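Long-range contact in probable starch synthase 4, chloroplastic/amyloplastic (Arabidopsis thaliana, PDB 6GNE), which is probably a plastid starch synthase, a two-domain enzyme with the GT-B glycosyltransferase fold: residues A[8-20]-A[137-149]. Residues are numbered along the deposited sequence; the frame is centred on the assembly and turned at random.
Sequences SGLYVVHIAAEMA and KKPDIIHCHDWQT. With GLC (alpha-D-glucopyranose), chain C; AC1 (4,6-dideoxy-4-{[(1S,4R,5S,6S)-4,5,6-trihydroxy-3-(hydroxymethyl)cyclohex-2-en-1-yl]amino}-alpha-D-glucopyranose), chain B.
V13 sits at the centre of a parallel strand pair: its N gives a hydrogen bond to I141 O, and its O receives H143 N at 2.8 Å, almost straight at 175°. The same ladder runs on from I141 N to Y11 O and from I15 N to H143 O; the last rung, H145 N to I15 O, is weak, and H145 N is also bonded to T149 OG1. At the start, D140 supplies a side chain instead: with CG beside its own backbone N (chi1 -58°), OD2 takes Y11 N at 2.8 Å through its anti lone pair.

Three histidines cluster further along. H14 ND1 and H145 NE2 share a hydrogen bond of 3.1 Å, the two rings meeting rim to rim, while H143 CB lies over one face of the H14 ring, 3.9 Å from its centroid. H143 itself is held by Y494 and T173, and H145 ND1 by H175.

Strands 11-15 and 141-145 are neighbours in the Rossmann-like sheet of the N-terminal GT-B domain, with 45-51 flanking the first and 169-174 the second. Past their C-terminal ends lies the glycan pocket, the usual place for a site in such a sheet. There D146 OD2 accepts AC1 O3, W147 NE1 reaches GLC O2, and Q148 NE2 binds GLC O3 at 2.8 Å. Where the strands end, a water accepts from A17 N and donates to H145 O, tying the two segments together.

Apolar contacts flank the ladder. On the face of V13 and I15, I15 CD1 meets I142 CG2 at 3.6 Å. P139 CB makes a CH-pi contact over one face of the Y11 ring, offset toward the rim. The aliphatic chain of K137 crosses Y11 OH, which is hydrogen-bonded to E47.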
loop_
_atom_site.group_PDB
_atom_site.type_symbol
_atom_site.label_atom_id
_atom_site.label_comp_id
_atom_site.label_asym_id
_atom_site.label_seq_id
_atom_site.Cartn_x
_atom_site.Cartn_y
_atom_site.Cartn_z
ATOM N N SER A 8 -23.546 -5.350 18.898
ATOM C CA SER A 8 -22.632 -6.427 18.392
ATOM C C SER A 8 -21.499 -5.940 17.442
ATOM O O SER A 8 -20.515 -6.676 17.209
ATOM C CB SER A 8 -23.463 -7.517 17.688
ATOM O OG SER A 8 -23.931 -7.070 16.417
ATOM N N GLY A 9 -21.661 -4.744 16.869
ATOM C CA GLY A 9 -20.681 -4.161 15.939
ATOM C C GLY A 9 -19.985 -2.928 16.508
ATOM O O GLY A 9 -20.592 -2.102 17.181
ATOM N N LEU A 10 -18.684 -2.841 16.246
ATOM C CA LEU A 10 -17.871 -1.687 16.625
ATOM C C LEU A 10 -18.023 -0.516 15.671
ATOM O O LEU A 10 -18.362 -0.688 14.509
ATOM C CB LEU A 10 -16.401 -2.074 16.690
ATOM C CG LEU A 10 -16.095 -3.235 17.641
ATOM C CD1 LEU A 10 -14.653 -3.656 17.473
ATOM C CD2 LEU A 10 -16.420 -2.889 19.084
ATOM N N TYR A 11 -17.757 0.678 16.202
ATOM C CA TYR A 11 -17.662 1.902 15.434
ATOM C C TYR A 11 -16.158 2.205 15.287
ATOM O O TYR A 11 -15.462 2.513 16.268
ATOM C CB TYR A 11 -18.431 3.029 16.126
ATOM C CG TYR A 11 -18.314 4.426 15.503
ATOM C CD1 TYR A 11 -17.905 4.623 14.174
ATOM C CD2 TYR A 11 -18.648 5.555 16.252
ATOM C CE1 TYR A 11 -17.828 5.901 13.629
ATOM C CE2 TYR A 11 -18.552 6.830 15.726
ATOM C CZ TYR A 11 -18.157 7.000 14.418
ATOM O OH TYR A 11 -18.054 8.256 13.910
ATOM N N VAL A 12 -15.684 2.095 14.047
ATOM C CA VAL A 12 -14.266 2.160 13.707
ATOM C C VAL A 12 -14.013 3.336 12.770
ATOM O O VAL A 12 -14.578 3.391 11.674
ATOM C CB VAL A 12 -13.858 0.869 12.976
ATOM C CG1 VAL A 12 -12.366 0.856 12.699
ATOM C CG2 VAL A 12 -14.304 -0.355 13.767
ATOM N N VAL A 13 -13.158 4.258 13.195
ATOM C CA VAL A 13 -12.726 5.363 12.333
ATOM C C VAL A 13 -11.271 5.182 11.867
ATOM O O VAL A 13 -10.392 4.913 12.671
ATOM C CB VAL A 13 -12.900 6.722 13.022
ATOM C CG1 VAL A 13 -12.504 7.864 12.091
ATOM C CG2 VAL A 13 -14.354 6.907 13.403
ATOM N N HIS A 14 -11.040 5.301 10.561
ATOM C CA HIS A 14 -9.684 5.238 9.987
ATOM C C HIS A 14 -9.282 6.638 9.592
ATOM O O HIS A 14 -10.004 7.315 8.876
ATOM C CB HIS A 14 -9.627 4.325 8.762
ATOM C CG HIS A 14 -9.730 2.882 9.086
ATOM N ND1 HIS A 14 -8.642 2.047 9.094
ATOM C CD2 HIS A 14 -10.792 2.123 9.444
ATOM C CE1 HIS A 14 -9.029 0.832 9.448
ATOM N NE2 HIS A 14 -10.332 0.853 9.668
ATOM N N ILE A 15 -8.123 7.066 10.051
ATOM C CA ILE A 15 -7.584 8.359 9.676
ATOM C C ILE A 15 -6.330 8.033 8.879
ATOM O O ILE A 15 -5.453 7.337 9.376
ATOM C CB ILE A 15 -7.243 9.209 10.927
ATOM C CG1 ILE A 15 -8.524 9.490 11.727
ATOM C CG2 ILE A 15 -6.536 10.504 10.557
ATOM C CD1 ILE A 15 -8.268 9.984 13.149
ATOM N N ALA A 16 -6.248 8.530 7.650
ATOM C CA ALA A 16 -5.126 8.229 6.773
ATOM C C ALA A 16 -4.947 9.298 5.734
ATOM O O ALA A 16 -5.863 10.097 5.491
ATOM C CB ALA A 16 -5.364 6.887 6.096
ATOM N N ALA A 17 -3.791 9.278 5.090
ATOM C CA ALA A 17 -3.501 10.212 3.999
ATOM C C ALA A 17 -3.965 9.721 2.641
ATOM O O ALA A 17 -3.963 10.500 1.701
ATOM C CB ALA A 17 -2.008 10.527 3.963
ATOM N N GLU A 18 -4.361 8.454 2.542
ATOM C CA GLU A 18 -4.840 7.856 1.287
ATOM C C GLU A 18 -6.028 6.928 1.466
ATOM O O GLU A 18 -6.210 6.301 2.516
ATOM C CB GLU A 18 -3.747 6.986 0.643
ATOM C CG GLU A 18 -2.496 7.693 0.184
ATOM C CD GLU A 18 -1.460 6.678 -0.320
ATOM O OE1 GLU A 18 -1.756 5.891 -1.261
ATOM O OE2 GLU A 18 -0.342 6.663 0.231
ATOM N N MET A 19 -6.801 6.829 0.394
ATOM C CA MET A 19 -7.802 5.798 0.225
ATOM C C MET A 19 -8.051 5.594 -1.270
ATOM O O MET A 19 -8.365 6.535 -2.008
ATOM C CB MET A 19 -9.105 6.195 0.897
ATOM C CG MET A 19 -10.132 5.054 0.955
ATOM S SD MET A 19 -11.779 5.635 1.343
ATOM C CE MET A 19 -12.716 4.198 0.886
ATOM N N ALA A 20 -7.918 4.355 -1.699
ATOM C CA ALA A 20 -8.166 3.998 -3.083
ATOM C C ALA A 20 -9.673 4.009 -3.333
ATOM O O ALA A 20 -10.420 3.496 -2.489
ATOM C CB ALA A 20 -7.575 2.626 -3.378
ATOM N N LYS A 137 -18.885 12.371 18.110
ATOM C CA LYS A 137 -18.726 10.977 17.726
ATOM C C LYS A 137 -17.962 10.237 18.827
ATOM O O LYS A 137 -17.029 10.785 19.417
ATOM C CB LYS A 137 -17.987 10.861 16.388
ATOM C CG LYS A 137 -18.740 11.373 15.160
ATOM C CD LYS A 137 -20.148 10.805 15.055
ATOM C CE LYS A 137 -20.649 10.838 13.600
ATOM N NZ LYS A 137 -22.109 10.580 13.499
ATOM N N LYS A 138 -18.371 9.005 19.101
ATOM C CA LYS A 138 -17.756 8.204 20.149
ATOM C C LYS A 138 -17.327 6.858 19.585
ATOM O O LYS A 138 -17.988 5.847 19.838
ATOM C CB LYS A 138 -18.736 8.018 21.307
ATOM C CG LYS A 138 -19.122 9.328 21.971
ATOM C CD LYS A 138 -19.576 9.120 23.410
ATOM C CE LYS A 138 -19.582 10.416 24.207
ATOM N NZ LYS A 138 -18.294 11.173 24.116
ATOM N N PRO A 139 -16.223 6.845 18.810
ATOM C CA PRO A 139 -15.750 5.578 18.253
ATOM C C PRO A 139 -15.124 4.652 19.295
ATOM O O PRO A 139 -14.504 5.104 20.248
ATOM C CB PRO A 139 -14.712 6.013 17.196
ATOM C CG PRO A 139 -14.267 7.356 17.643
ATOM C CD PRO A 139 -15.451 7.994 18.290
ATOM N N ASP A 140 -15.316 3.363 19.074
ATOM C CA ASP A 140 -14.682 2.329 19.852
ATOM C C ASP A 140 -13.215 2.179 19.469
ATOM O O ASP A 140 -12.397 1.883 20.337
ATOM C CB ASP A 140 -15.376 0.986 19.612
ATOM C CG ASP A 140 -16.868 1.006 19.961
ATOM O OD1 ASP A 140 -17.237 1.226 21.141
ATOM O OD2 ASP A 140 -17.668 0.767 19.030
ATOM N N ILE A 141 -12.909 2.328 18.159
ATOM C CA ILE A 141 -11.552 2.176 17.582
ATOM C C ILE A 141 -11.258 3.353 16.697
ATOM O O ILE A 141 -12.065 3.710 15.864
ATOM C CB ILE A 141 -11.427 0.929 16.684
ATOM C CG1 ILE A 141 -11.641 -0.366 17.470
ATOM C CG2 ILE A 141 -10.072 0.892 15.961
ATOM C CD1 ILE A 141 -10.543 -0.735 18.463
ATOM N N ILE A 142 -10.093 3.950 16.872
ATOM C CA ILE A 142 -9.531 4.886 15.908
ATOM C C ILE A 142 -8.258 4.194 15.402
ATOM O O ILE A 142 -7.339 3.851 16.196
ATOM C CB ILE A 142 -9.262 6.308 16.497
ATOM C CG1 ILE A 142 -10.584 6.962 16.907
ATOM C CG2 ILE A 142 -8.568 7.209 15.485
ATOM C CD1 ILE A 142 -10.430 8.167 17.811
ATOM N N HIS A 143 -8.224 3.971 14.083
ATOM C CA HIS A 143 -7.129 3.272 13.435
ATOM C C HIS A 143 -6.380 4.267 12.564
ATOM O O HIS A 143 -6.928 4.757 11.609
ATOM C CB HIS A 143 -7.706 2.113 12.629
ATOM C CG HIS A 143 -6.693 1.121 12.165
ATOM N ND1 HIS A 143 -7.030 -0.162 11.818
ATOM C CD2 HIS A 143 -5.348 1.211 12.004
ATOM C CE1 HIS A 143 -5.947 -0.814 11.424
ATOM N NE2 HIS A 143 -4.912 -0.003 11.537
ATOM N N CYS A 144 -5.134 4.573 12.891
ATOM C CA CYS A 144 -4.348 5.489 12.073
ATOM C C CYS A 144 -3.229 4.777 11.275
ATOM O O CYS A 144 -2.834 3.664 11.606
ATOM C CB CYS A 144 -3.832 6.643 12.932
ATOM S SG CYS A 144 -2.769 6.213 14.335
ATOM N N HIS A 145 -2.747 5.411 10.206
ATOM C CA HIS A 145 -1.814 4.784 9.224
ATOM C C HIS A 145 -0.551 5.604 8.926
ATOM O O HIS A 145 -0.624 6.745 8.468
ATOM C CB HIS A 145 -2.570 4.511 7.946
ATOM C CG HIS A 145 -3.758 3.634 8.160
ATOM N ND1 HIS A 145 -3.721 2.267 7.950
ATOM C CD2 HIS A 145 -4.991 3.906 8.647
ATOM C CE1 HIS A 145 -4.900 1.748 8.248
ATOM N NE2 HIS A 145 -5.684 2.721 8.682
ATOM N N ASP A 146 0.613 5.017 9.219
ATOM C CA ASP A 146 1.929 5.565 8.826
ATOM C C ASP A 146 2.257 6.894 9.490
ATOM O O ASP A 146 1.468 7.403 10.288
ATOM C CB ASP A 146 2.095 5.598 7.286
ATOM C CG ASP A 146 2.619 4.303 6.728
ATOM O OD1 ASP A 146 2.400 3.267 7.360
ATOM O OD2 ASP A 146 3.290 4.286 5.680
ATOM N N TRP A 147 3.432 7.445 9.192
ATOM C CA TRP A 147 3.925 8.591 9.947
ATOM C C TRP A 147 2.999 9.793 9.843
ATOM O O TRP A 147 2.860 10.527 10.823
ATOM C CB TRP A 147 5.379 8.942 9.567
ATOM C CG TRP A 147 5.536 9.691 8.282
ATOM C CD1 TRP A 147 5.804 9.172 7.060
ATOM C CD2 TRP A 147 5.430 11.113 8.105
ATOM N NE1 TRP A 147 5.866 10.180 6.129
ATOM C CE2 TRP A 147 5.639 11.379 6.742
ATOM C CE3 TRP A 147 5.174 12.178 8.973
ATOM C CZ2 TRP A 147 5.618 12.673 6.218
ATOM C CZ3 TRP A 147 5.152 13.468 8.465
ATOM C CH2 TRP A 147 5.373 13.707 7.092
ATOM N N GLN A 148 2.343 9.974 8.702
ATOM C CA GLN A 148 1.484 11.141 8.494
ATOM C C GLN A 148 0.345 11.278 9.533
ATOM O O GLN A 148 0.012 12.386 9.961
ATOM C CB GLN A 148 0.901 11.151 7.080
ATOM C CG GLN A 148 1.929 11.407 5.972
ATOM C CD GLN A 148 2.579 10.126 5.427
ATOM O OE1 GLN A 148 2.549 9.078 6.077
ATOM N NE2 GLN A 148 3.160 10.215 4.222
ATOM N N THR A 149 -0.227 10.160 9.965
ATOM C CA THR A 149 -1.265 10.172 10.985
ATOM C C THR A 149 -0.845 9.484 12.287
ATOM O O THR A 149 -1.693 9.175 13.134
ATOM C CB THR A 149 -2.541 9.531 10.447
ATOM O OG1 THR A 149 -2.329 8.131 10.247
ATOM C CG2 THR A 149 -2.931 10.197 9.159
HETATM C C1 GLC C . 6.903 10.119 0.801
HETATM C C2 GLC C . 5.922 9.901 1.951
HETATM C C3 GLC C . 5.798 8.413 2.274
HETATM C C4 GLC C . 5.322 7.693 1.018
HETATM C C5 GLC C . 6.348 7.908 -0.084
HETATM C C6 GLC C . 5.885 7.275 -1.391
HETATM O O2 GLC C . 6.340 10.664 3.082
HETATM O O3 GLC C . 4.868 8.190 3.327
HETATM O O4 GLC C . 5.129 6.306 1.283
HETATM O O5 GLC C . 6.536 9.313 -0.318
HETATM O O6 GLC C . 6.764 7.677 -2.447
HETATM C C1 AC1 B . 3.768 5.879 1.349
HETATM O O2 AC1 B . 4.000 5.535 3.738
HETATM C C2 AC1 B . 3.556 4.915 2.520
HETATM C C4A AC1 B . 2.954 -2.335 1.365
HETATM C C3 AC1 B . 4.235 3.560 2.265
HETATM O O3 AC1 B . 3.927 2.718 3.379
HETATM C C4 AC1 B . 3.744 2.973 0.937
HETATM N N4A AC1 B . 4.270 1.632 0.623
HETATM C C5 AC1 B . 4.100 4.004 -0.136
HETATM O O5 AC1 B . 3.409 5.227 0.129
HETATM C C6 AC1 B . 3.678 3.594 -1.536
HETATM C C1B AC1 B . 4.027 0.432 1.436
HETATM C C2B AC1 B . 4.928 -0.775 1.071
HETATM O O2B AC1 B . 6.000 -0.438 0.169
HETATM C C3B AC1 B . 4.176 -1.986 0.529
HETATM O O3B AC1 B . 5.055 -3.100 0.653
HETATM O O4 AC1 B . 2.255 -3.413 0.740
HETATM C C5B AC1 B . 2.066 -1.144 1.570
HETATM C C7B AC1 B . 2.551 0.101 1.540
HETATM C C6B AC1 B . 0.602 -1.349 1.882
HETATM O O6B AC1 B . 0.440 -2.042 3.125
HETATM O O HOH W 1 -1.782 7.763 6.200
#